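Beta-galactosidase (Bacillus circulans, PDB 4MAD) probably hydrolyses terminal non-reducing beta-D-galactose residues in beta-D-galactosides, as a family 35 glycoside hydrolase. Local coordinates at residues 23-27 and 28-32; 231-234 and 235-239; 270-273 and 274-278; 335-339 and 340-344. All coordinates share one frame; numbering follows the deposited sequence.

Interaction 1 of 4, residues 23-27 and 28-32; sequences SFLLD and GKEIR
I31 lays its CG2 methyl against CB of F24, 3.6 Å away, while the phenyl ring of F24 leads off in another direction, toward P242, L33 and S281. The carbonyl O of I31 comes to the edge of that ring, near its plane. CG1 of I31 stands anti to its backbone N (chi1 -174°), which carries CD1 toward L26, 4.2 Å from CD2. F24 and I31 also both touch L18 of the adjoining strand 18-20.

The polar centre is the carbonyl O of F24. I31 N gives it a rather long bond of 3.3 Å from above the carbonyl plane, and S23 OG donates from the opposite face at 3.1 Å, so the oxygen is held between two donors. The same S23 hydroxyl lies beside the E30 side chain, 3.7 Å from CD, a contact without a bond. With an alanine here, F24 O would probably lose its second donor and E30 the polar atom it rests beside. Two CA-H...O contacts, from L25 CA to K29 O and from E30 CA to F24 O, add to the pairing.

Nearer the loop, L26 N donates to K29 O at 3.0 Å, and K29 N returns a more bent bond to L26 O at 3.1 Å. D27 and G28 take positive phi at the two corners, and OD1 of D27 bonds to S16 OG. This is a tight antiparallel beta hairpin with a two-residue loop, closed by a type I' turn from L26 to K29.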
loop_
_atom_site.group_PDB
_atom_site.type_symbol
_atom_site.label_atom_id
_atom_site.label_comp_id
_atom_site.label_asym_id
_atom_site.label_seq_id
_atom_site.Cartn_x
_atom_site.Cartn_y
_atom_site.Cartn_z
ATOM N N SER A 23 6.467 12.468 31.907
ATOM C CA SER A 23 5.352 11.781 31.354
ATOM C C SER A 23 4.613 12.698 30.399
ATOM O O SER A 23 4.820 13.858 30.456
ATOM C CB SER A 23 4.490 11.329 32.501
ATOM O OG SER A 23 3.362 12.098 32.575
ATOM N N PHE A 24 3.783 12.165 29.511
ATOM C CA PHE A 24 3.038 13.011 28.599
ATOM C C PHE A 24 2.067 13.843 29.405
ATOM O O PHE A 24 1.554 13.389 30.359
ATOM C CB PHE A 24 2.259 12.208 27.556
ATOM C CG PHE A 24 3.121 11.516 26.544
ATOM C CD1 PHE A 24 3.805 12.212 25.620
ATOM C CD2 PHE A 24 3.239 10.178 26.529
ATOM C CE1 PHE A 24 4.592 11.598 24.701
ATOM C CE2 PHE A 24 4.038 9.572 25.614
ATOM C CZ PHE A 24 4.693 10.304 24.698
ATOM N N LEU A 25 1.836 15.050 28.948
ATOM C CA LEU A 25 0.852 15.927 29.496
ATOM C C LEU A 25 0.010 16.512 28.416
ATOM O O LEU A 25 0.505 17.008 27.452
ATOM C CB LEU A 25 1.502 17.092 30.231
ATOM C CG LEU A 25 2.665 16.754 31.105
ATOM C CD1 LEU A 25 3.635 17.849 31.333
ATOM C CD2 LEU A 25 2.223 16.137 32.319
ATOM N N LEU A 26 -1.281 16.463 28.669
ATOM C CA LEU A 26 -2.280 17.146 27.903
ATOM C C LEU A 26 -3.364 17.820 28.761
ATOM O O LEU A 26 -3.960 17.202 29.594
ATOM C CB LEU A 26 -2.946 16.158 27.004
ATOM C CG LEU A 26 -3.898 16.667 25.975
ATOM C CD1 LEU A 26 -3.244 17.427 24.952
ATOM C CD2 LEU A 26 -4.622 15.605 25.358
ATOM N N ASP A 27 -3.674 19.058 28.472
ATOM C CA ASP A 27 -4.815 19.680 29.117
ATOM C C ASP A 27 -4.697 19.611 30.631
ATOM O O ASP A 27 -5.666 19.297 31.311
ATOM C CB ASP A 27 -6.106 18.973 28.736
ATOM C CG ASP A 27 -6.630 19.374 27.388
ATOM O OD1 ASP A 27 -6.198 20.406 26.867
ATOM O OD2 ASP A 27 -7.435 18.620 26.836
ATOM N N GLY A 28 -3.512 19.899 31.143
ATOM C CA GLY A 28 -3.290 19.943 32.569
ATOM C C GLY A 28 -3.212 18.610 33.299
ATOM O O GLY A 28 -3.307 18.542 34.512
ATOM N N LYS A 29 -3.011 17.541 32.550
ATOM C CA LYS A 29 -3.070 16.271 33.176
ATOM C C LYS A 29 -2.140 15.284 32.546
ATOM O O LYS A 29 -1.889 15.354 31.382
ATOM C CB LYS A 29 -4.462 15.766 33.014
ATOM C CG LYS A 29 -4.747 14.539 33.737
ATOM C CD LYS A 29 -6.157 14.152 33.567
ATOM C CE LYS A 29 -7.091 15.285 33.916
ATOM N NZ LYS A 29 -6.537 16.572 33.562
ATOM N N GLU A 30 -1.683 14.336 33.325
ATOM C CA GLU A 30 -0.995 13.205 32.768
ATOM C C GLU A 30 -1.925 12.429 31.880
ATOM O O GLU A 30 -3.088 12.351 32.143
ATOM C CB GLU A 30 -0.409 12.330 33.842
ATOM C CG GLU A 30 0.425 13.120 34.769
ATOM C CD GLU A 30 1.349 12.318 35.635
ATOM O OE1 GLU A 30 1.166 11.103 35.745
ATOM O OE2 GLU A 30 2.255 12.924 36.196
ATOM N N ILE A 31 -1.361 11.930 30.781
ATOM C CA ILE A 31 -2.075 11.083 29.869
ATOM C C ILE A 31 -1.183 9.920 29.440
ATOM O O ILE A 31 -0.006 10.053 29.298
ATOM C CB ILE A 31 -2.489 11.837 28.632
ATOM C CG1 ILE A 31 -3.359 10.972 27.738
ATOM C CG2 ILE A 31 -1.320 12.331 27.894
ATOM C CD1 ILE A 31 -4.274 11.695 26.924
ATOM N N ARG A 32 -1.770 8.775 29.216
ATOM C CA ARG A 32 -1.054 7.713 28.560
ATOM C C ARG A 32 -1.677 7.619 27.173
ATOM O O ARG A 32 -2.830 7.492 27.072
ATOM C CB ARG A 32 -1.231 6.400 29.291
ATOM C CG ARG A 32 -0.378 5.330 28.778
ATOM C CD ARG A 32 -0.955 4.018 29.038
ATOM N NE ARG A 32 -0.982 3.663 30.433
ATOM C CZ ARG A 32 -0.087 2.907 31.052
ATOM N NH1 ARG A 32 0.962 2.396 30.432
ATOM N NH2 ARG A 32 -0.268 2.637 32.320
#

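Interaction 2 of 4, residues 231-234 and 235-239; sequences FAQL and KQYQP
The carbonyl O of L234 is gripped by two backbone donors near the end of its helix. Q238 N lies in the carbonyl plane at 3.0 Å, an i to i+4 bond, and Y237 N sits above that plane at a like distance, an i to i+3 bond; both are bent. One turn back, K235 N makes a straighter bond to F231 O at 2.8 Å. Between them Q236 N divides itself weakly between the oxygens of A232 and Q233, so the regular helical pattern is already slackening.

Side chains follow the same turn. Q238 has CG anti to its backbone N (chi1 179°) and an extended chain beyond, which sets it alongside L234 and pointing the same way; NE2 comes to 4.0 Å from CD1 of the leucine. The far oxygen, OE1, accepts from E219 N of strand 218-223, which helps to hold the amide, while CB of Q238 lies beside CD1 of L234. Y237 brings its ring edge, through CD2, to 3.6 Å from Q233 O, which lies in the ring plane. The Q233 amide runs beside that ring, the two planes 35° apart. On the outer side, the K235 chain passes over F231 O, its CG 3.3 Å away.

Helix 227-237 is the connection between the parallel barrel strands 218-223 and 244-249. L234 packs inward on E219 and V221 of the first of these, F231 on L243 just ahead of the second, and Y237 against P206, L209 and S210 of helix 206-212.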
loop_
_atom_site.group_PDB
_atom_site.type_symbol
_atom_site.label_atom_id
_atom_site.label_comp_id
_atom_site.label_asym_id
_atom_site.label_seq_id
_atom_site.Cartn_x
_atom_site.Cartn_y
_atom_site.Cartn_z
ATOM N N PHE A 231 12.801 -0.658 25.329
ATOM C CA PHE A 231 12.829 0.577 26.112
ATOM C C PHE A 231 14.191 0.862 26.758
ATOM O O PHE A 231 14.605 1.976 26.883
ATOM C CB PHE A 231 11.702 0.616 27.103
ATOM C CG PHE A 231 10.350 0.815 26.494
ATOM C CD1 PHE A 231 10.147 1.595 25.376
ATOM C CD2 PHE A 231 9.263 0.245 27.077
ATOM C CE1 PHE A 231 8.884 1.794 24.908
ATOM C CE2 PHE A 231 8.036 0.442 26.601
ATOM C CZ PHE A 231 7.829 1.206 25.514
ATOM N N ALA A 232 14.880 -0.199 27.142
ATOM C CA ALA A 232 16.193 -0.051 27.704
ATOM C C ALA A 232 17.165 0.544 26.708
ATOM O O ALA A 232 17.907 1.394 27.054
ATOM C CB ALA A 232 16.683 -1.319 28.191
ATOM N N GLN A 233 17.121 0.080 25.478
ATOM C CA GLN A 233 17.946 0.628 24.424
ATOM C C GLN A 233 17.641 2.068 24.184
ATOM O O GLN A 233 18.516 2.842 24.111
ATOM C CB GLN A 233 17.747 -0.112 23.124
ATOM C CG GLN A 233 18.755 -1.098 22.889
ATOM C CD GLN A 233 20.117 -0.495 22.664
ATOM O OE1 GLN A 233 20.356 0.656 22.884
ATOM N NE2 GLN A 233 20.967 -1.261 22.237
ATOM N N LEU A 234 16.365 2.389 24.139
ATOM C CA LEU A 234 15.926 3.748 23.977
ATOM C C LEU A 234 16.437 4.618 25.112
ATOM O O LEU A 234 16.957 5.652 24.869
ATOM C CB LEU A 234 14.417 3.835 23.927
ATOM C CG LEU A 234 13.744 5.195 23.951
ATOM C CD1 LEU A 234 14.258 6.004 22.861
ATOM C CD2 LEU A 234 12.303 5.146 23.919
ATOM N N LYS A 235 16.376 4.124 26.332
ATOM C CA LYS A 235 16.850 4.886 27.469
ATOM C C LYS A 235 18.351 5.227 27.485
ATOM O O LYS A 235 18.757 6.160 28.123
ATOM C CB LYS A 235 16.379 4.266 28.775
ATOM C CG LYS A 235 14.927 4.511 28.997
ATOM C CD LYS A 235 14.520 4.243 30.370
ATOM C CE LYS A 235 13.977 2.919 30.454
ATOM N NZ LYS A 235 13.795 2.446 31.808
ATOM N N GLN A 236 19.146 4.478 26.756
ATOM C CA GLN A 236 20.520 4.845 26.535
ATOM C C GLN A 236 20.709 6.120 25.781
ATOM O O GLN A 236 21.684 6.769 25.954
ATOM C CB GLN A 236 21.304 3.750 25.902
ATOM C CG GLN A 236 21.185 2.553 26.657
ATOM C CD GLN A 236 22.445 1.900 26.777
ATOM O OE1 GLN A 236 22.906 1.291 25.854
ATOM N NE2 GLN A 236 23.063 2.040 27.918
ATOM N N TYR A 237 19.822 6.399 24.878
ATOM C CA TYR A 237 19.857 7.616 24.125
ATOM C C TYR A 237 18.953 8.739 24.649
ATOM O O TYR A 237 19.132 9.863 24.311
ATOM C CB TYR A 237 19.530 7.318 22.654
ATOM C CG TYR A 237 20.523 6.438 21.950
ATOM C CD1 TYR A 237 21.383 6.964 21.031
ATOM C CD2 TYR A 237 20.577 5.104 22.182
ATOM C CE1 TYR A 237 22.269 6.206 20.407
ATOM C CE2 TYR A 237 21.483 4.330 21.576
ATOM C CZ TYR A 237 22.326 4.879 20.683
ATOM O OH TYR A 237 23.222 4.113 20.002
ATOM N N GLN A 238 17.953 8.391 25.413
ATOM C CA GLN A 238 16.914 9.312 25.821
ATOM C C GLN A 238 16.405 8.880 27.177
ATOM O O GLN A 238 15.420 8.262 27.264
ATOM C CB GLN A 238 15.786 9.300 24.805
ATOM C CG GLN A 238 14.634 10.199 25.116
ATOM C CD GLN A 238 13.651 10.250 23.986
ATOM O OE1 GLN A 238 13.800 10.960 23.027
ATOM N NE2 GLN A 238 12.672 9.426 24.093
ATOM N N PRO A 239 17.184 9.145 28.193
ATOM C CA PRO A 239 16.978 8.587 29.518
ATOM C C PRO A 239 15.720 8.994 30.240
ATOM O O PRO A 239 15.198 8.189 30.924
ATOM C CB PRO A 239 18.231 9.037 30.276
ATOM C CG PRO A 239 18.750 10.069 29.556
ATOM C CD PRO A 239 18.420 9.888 28.129
#

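Interaction 3 of 4, residues 270-273 and 274-278; sequences ETLE and EILKQ
E273 and K277, one helical turn apart, cross obliquely and join in a salt bridge of 3.0 Å between OE1 and NZ. The glutamate is folded at chi2 (-88°) and the lysine at its last torsion, so that NZ turns back over the partner and also comes to 3.7 Å from CB of E273. The ammonium meets OE1 from well above the carboxylate plane, 58° out of it. That same OE1 is hydrogen-bonded to Y339 OH, and OE2 makes a second salt bridge with K338; three partners on one carboxylate, two of them lysines, would probably favour its charged form.

On the buried flank L272 and L276 also cross. CG of L272 is anti to the backbone N (chi1 172°), whereas that of L276 lies beside its own N, and the two CD1 methyls meet at 3.7 Å. CG of L276 presses close to the carbonyl O of L272, at 3.2 Å, next to the L276 N bond that this oxygen accepts at 2.9 Å. I275 runs its CG1 over T271 O, 3.4 Å away, while E274 stretches out to bond E228 N through OE2.

Helix 265-276 links barrel strands 244-249 and 281-284 and lies between two neighbours: L272 and L276 face V335 of helix 327-339, and I275 touches A227 of helix 227-237.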
loop_
_atom_site.group_PDB
_atom_site.type_symbol
_atom_site.label_atom_id
_atom_site.label_comp_id
_atom_site.label_asym_id
_atom_site.label_seq_id
_atom_site.Cartn_x
_atom_site.Cartn_y
_atom_site.Cartn_z
ATOM N N GLU A 270 0.678 -10.448 26.145
ATOM C CA GLU A 270 1.836 -10.543 26.968
ATOM C C GLU A 270 2.761 -9.359 26.730
ATOM O O GLU A 270 3.315 -8.802 27.630
ATOM C CB GLU A 270 2.553 -11.835 26.707
ATOM C CG GLU A 270 3.858 -11.913 27.357
ATOM C CD GLU A 270 4.346 -13.345 27.574
ATOM O OE1 GLU A 270 3.796 -14.243 27.014
ATOM O OE2 GLU A 270 5.296 -13.529 28.288
ATOM N N THR A 271 2.944 -9.034 25.476
ATOM C CA THR A 271 3.756 -7.885 25.127
ATOM C C THR A 271 3.151 -6.540 25.491
ATOM O O THR A 271 3.835 -5.669 25.865
ATOM C CB THR A 271 4.275 -7.880 23.678
ATOM O OG1 THR A 271 5.117 -8.996 23.466
ATOM C CG2 THR A 271 5.038 -6.667 23.416
ATOM N N LEU A 272 1.848 -6.425 25.363
ATOM C CA LEU A 272 1.174 -5.207 25.687
ATOM C C LEU A 272 1.343 -4.906 27.169
ATOM O O LEU A 272 1.603 -3.829 27.537
ATOM C CB LEU A 272 -0.305 -5.323 25.362
ATOM C CG LEU A 272 -1.212 -4.192 25.821
ATOM C CD1 LEU A 272 -0.725 -2.964 25.265
ATOM C CD2 LEU A 272 -2.576 -4.403 25.423
ATOM N N GLU A 273 1.186 -5.915 28.007
ATOM C CA GLU A 273 1.359 -5.761 29.445
ATOM C C GLU A 273 2.775 -5.320 29.742
ATOM O O GLU A 273 2.997 -4.489 30.561
ATOM C CB GLU A 273 1.063 -7.054 30.190
ATOM C CG GLU A 273 -0.364 -7.401 30.271
ATOM C CD GLU A 273 -1.028 -6.772 31.482
ATOM O OE1 GLU A 273 -0.385 -5.977 32.146
ATOM O OE2 GLU A 273 -2.169 -7.079 31.749
ATOM N N GLU A 274 3.727 -5.867 29.005
ATOM C CA GLU A 274 5.110 -5.523 29.206
ATOM C C GLU A 274 5.255 -4.042 28.959
ATOM O O GLU A 274 5.979 -3.397 29.609
ATOM C CB GLU A 274 6.019 -6.322 28.272
ATOM C CG GLU A 274 7.381 -6.585 28.775
ATOM C CD GLU A 274 8.348 -7.188 27.720
ATOM O OE1 GLU A 274 7.924 -7.505 26.603
ATOM O OE2 GLU A 274 9.523 -7.312 28.042
ATOM N N ILE A 275 4.598 -3.559 27.942
ATOM C CA ILE A 275 4.694 -2.170 27.617
ATOM C C ILE A 275 4.053 -1.311 28.684
ATOM O O ILE A 275 4.612 -0.368 29.115
ATOM C CB ILE A 275 3.998 -1.860 26.290
ATOM C CG1 ILE A 275 4.772 -2.497 25.148
ATOM C CG2 ILE A 275 3.825 -0.397 26.102
ATOM C CD1 ILE A 275 4.161 -2.353 23.807
ATOM N N LEU A 276 2.844 -1.661 29.040
ATOM C CA LEU A 276 2.033 -0.833 29.910
ATOM C C LEU A 276 2.610 -0.718 31.336
ATOM O O LEU A 276 2.508 0.296 31.956
ATOM C CB LEU A 276 0.582 -1.299 29.881
ATOM C CG LEU A 276 -0.137 -1.295 28.541
ATOM C CD1 LEU A 276 -1.512 -1.861 28.661
ATOM C CD2 LEU A 276 -0.210 0.111 28.075
ATOM N N LYS A 277 3.172 -1.810 31.809
ATOM C CA LYS A 277 3.716 -1.922 33.164
ATOM C C LYS A 277 4.910 -0.989 33.331
ATOM O O LYS A 277 5.253 -0.637 34.382
ATOM C CB LYS A 277 4.084 -3.357 33.503
ATOM C CG LYS A 277 2.904 -4.296 33.764
ATOM C CD LYS A 277 3.284 -5.390 34.747
ATOM C CE LYS A 277 2.199 -6.402 35.018
ATOM N NZ LYS A 277 1.861 -7.121 33.803
ATOM N N GLN A 278 5.517 -0.614 32.232
ATOM C CA GLN A 278 6.669 0.288 32.215
ATOM C C GLN A 278 6.211 1.722 32.047
ATOM O O GLN A 278 6.982 2.577 31.800
ATOM C CB GLN A 278 7.683 -0.049 31.131
ATOM C CG GLN A 278 8.410 -1.270 31.347
ATOM C CD GLN A 278 9.327 -1.598 30.200
ATOM O OE1 GLN A 278 8.930 -2.267 29.302
ATOM N NE2 GLN A 278 10.501 -1.087 30.216
#

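Interaction 4 of 4, residues 335-339 and 340-344; sequences VFEKY and VDLPE
V340, L342 and E337 carry the contact where helix 327-339 of the (β/α)8 barrel domain gives way to extended chain. V340 is the residue of departure. Its N still donates to F336 O, 2.9 Å away and nearly along the C=O axis, in an i to i+4 bond; the same oxygen accepts from Y339 N at 2.9 Å. Two backbone donors thus hold the F336 carbonyl while the chain beyond V340 swings out with extended backbone angles.

The branches of V340 straddle this point. CG2 occupies the place between the backbone N and the carbonyl carbon, beside F336 O at 3.4 Å, and CG1 sits close to the carbonyl of Y339, 3.3 Å from its C. The valine also touches L34 of barrel strand 34-38. An alanine in its place would lose both methyls, which would probably leave L34 without this neighbour, uncover the flank of F336 O and allow the chain more play as it leaves the helix.

Two residues on, L342 turns its side chain toward the helix. With its CG beside the backbone N (chi1 -52°), CD1 reaches the aliphatic part of E337 and, at 4.2 Å, CB of F336, whose ring stacks edge-to-face on F60. The outgoing chain is also tied through P343 O, which accepts from R333 NH2, and R333 makes a long, weak ion pair with E337. The leucine lies at a slant across the glutamate, with CD1 of L342 3.6 Å from CG of E337.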
loop_
_atom_site.group_PDB
_atom_site.type_symbol
_atom_site.label_atom_id
_atom_site.label_comp_id
_atom_site.label_asym_id
_atom_site.label_seq_id
_atom_site.Cartn_x
_atom_site.Cartn_y
_atom_site.Cartn_z
ATOM N N VAL A 335 -7.282 -5.791 28.719
ATOM C CA VAL A 335 -6.082 -5.260 29.260
ATOM C C VAL A 335 -6.179 -3.762 29.498
ATOM O O VAL A 335 -5.829 -3.289 30.512
ATOM C CB VAL A 335 -4.888 -5.529 28.385
ATOM C CG1 VAL A 335 -3.728 -4.853 28.901
ATOM C CG2 VAL A 335 -4.625 -6.981 28.271
ATOM N N PHE A 336 -6.744 -3.053 28.561
ATOM C CA PHE A 336 -6.838 -1.624 28.701
ATOM C C PHE A 336 -7.622 -1.293 29.965
ATOM O O PHE A 336 -7.293 -0.395 30.650
ATOM C CB PHE A 336 -7.498 -0.971 27.495
ATOM C CG PHE A 336 -6.620 -0.822 26.287
ATOM C CD1 PHE A 336 -5.283 -1.100 26.295
ATOM C CD2 PHE A 336 -7.160 -0.374 25.124
ATOM C CE1 PHE A 336 -4.545 -0.920 25.172
ATOM C CE2 PHE A 336 -6.410 -0.219 24.042
ATOM C CZ PHE A 336 -5.123 -0.504 24.060
ATOM N N GLU A 337 -8.618 -2.086 30.275
ATOM C CA GLU A 337 -9.454 -1.854 31.422
ATOM C C GLU A 337 -8.681 -1.906 32.740
ATOM O O GLU A 337 -9.042 -1.268 33.650
ATOM C CB GLU A 337 -10.658 -2.772 31.423
ATOM C CG GLU A 337 -11.647 -2.463 30.385
ATOM C CD GLU A 337 -12.959 -3.198 30.596
ATOM O OE1 GLU A 337 -12.983 -4.407 30.436
ATOM O OE2 GLU A 337 -13.960 -2.559 30.961
ATOM N N LYS A 338 -7.623 -2.671 32.818
ATOM C CA LYS A 338 -6.743 -2.653 33.972
ATOM C C LYS A 338 -6.035 -1.331 34.195
ATOM O O LYS A 338 -5.615 -1.059 35.260
ATOM C CB LYS A 338 -5.691 -3.720 33.902
ATOM C CG LYS A 338 -6.194 -5.048 33.921
ATOM C CD LYS A 338 -5.111 -6.055 33.673
ATOM C CE LYS A 338 -3.979 -5.972 34.628
ATOM N NZ LYS A 338 -2.985 -7.095 34.427
ATOM N N TYR A 339 -5.845 -0.576 33.137
ATOM C CA TYR A 339 -5.009 0.603 33.160
ATOM C C TYR A 339 -5.708 1.941 32.919
ATOM O O TYR A 339 -5.172 2.944 33.197
ATOM C CB TYR A 339 -3.834 0.436 32.229
ATOM C CG TYR A 339 -2.978 -0.753 32.554
ATOM C CD1 TYR A 339 -2.028 -0.690 33.527
ATOM C CD2 TYR A 339 -3.114 -1.926 31.884
ATOM C CE1 TYR A 339 -1.262 -1.734 33.812
ATOM C CE2 TYR A 339 -2.369 -2.984 32.176
ATOM C CZ TYR A 339 -1.422 -2.886 33.157
ATOM O OH TYR A 339 -0.641 -3.945 33.491
ATOM N N VAL A 340 -6.899 1.926 32.387
ATOM C CA VAL A 340 -7.695 3.116 32.248
ATOM C C VAL A 340 -9.143 2.783 32.466
ATOM O O VAL A 340 -9.573 1.743 32.140
ATOM C CB VAL A 340 -7.522 3.825 30.882
ATOM C CG1 VAL A 340 -6.186 4.413 30.783
ATOM C CG2 VAL A 340 -7.724 2.903 29.786
ATOM N N ASP A 341 -9.891 3.692 33.047
ATOM C CA ASP A 341 -11.307 3.424 33.266
ATOM C C ASP A 341 -12.059 3.660 31.960
ATOM O O ASP A 341 -11.838 4.634 31.321
ATOM C CB ASP A 341 -11.854 4.269 34.415
ATOM C CG ASP A 341 -11.329 3.801 35.795
ATOM O OD1 ASP A 341 -10.834 2.685 35.930
ATOM O OD2 ASP A 341 -11.413 4.566 36.738
ATOM N N LEU A 342 -12.903 2.736 31.563
ATOM C CA LEU A 342 -13.632 2.840 30.315
ATOM C C LEU A 342 -15.128 2.664 30.488
ATOM O O LEU A 342 -15.565 1.950 31.334
ATOM C CB LEU A 342 -13.177 1.770 29.322
ATOM C CG LEU A 342 -11.698 1.628 29.034
ATOM C CD1 LEU A 342 -11.402 0.444 28.234
ATOM C CD2 LEU A 342 -11.264 2.821 28.326
ATOM N N PRO A 343 -15.873 3.239 29.576
ATOM C CA PRO A 343 -17.305 3.113 29.523
ATOM C C PRO A 343 -17.763 1.735 29.119
ATOM O O PRO A 343 -17.014 0.957 28.630
ATOM C CB PRO A 343 -17.676 4.072 28.419
ATOM C CG PRO A 343 -16.555 4.931 28.233
ATOM C CD PRO A 343 -15.387 4.217 28.610
ATOM N N GLU A 344 -19.022 1.452 29.302
ATOM C CA GLU A 344 -19.534 0.188 28.909
ATOM C C GLU A 344 -19.307 0.108 27.432
ATOM O O GLU A 344 -19.377 1.080 26.752
ATOM C CB GLU A 344 -21.008 0.102 29.170
ATOM C CG GLU A 344 -21.463 -1.275 29.464
ATOM C CD GLU A 344 -22.977 -1.469 29.434
ATOM O OE1 GLU A 344 -23.700 -0.691 28.768
ATOM O OE2 GLU A 344 -23.433 -2.427 30.078
#

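The four contacts belong to the TIM-barrel domain and its edge, in series along the sequence: the hairpin of interaction 1 first, then helices 227-237, 265-276 and 327-339. Interaction 3 is the hub. Its centre is about 15 Å from that of interaction 4, 17 Å from interaction 2 and 19 Å from interaction 1, and it touches all three: it meets interaction 4 through E273, L276 O probably accepts from R32 NH1, and Q278 packs on F231. R32 also packs on Y339, joining interaction 1 to interaction 4. Interactions 2 and 4 do not touch, about 12 Å apart at their nearest atoms. Helix 265-276 thus contacts both flanking barrel helices and the chain that leaves the hairpin.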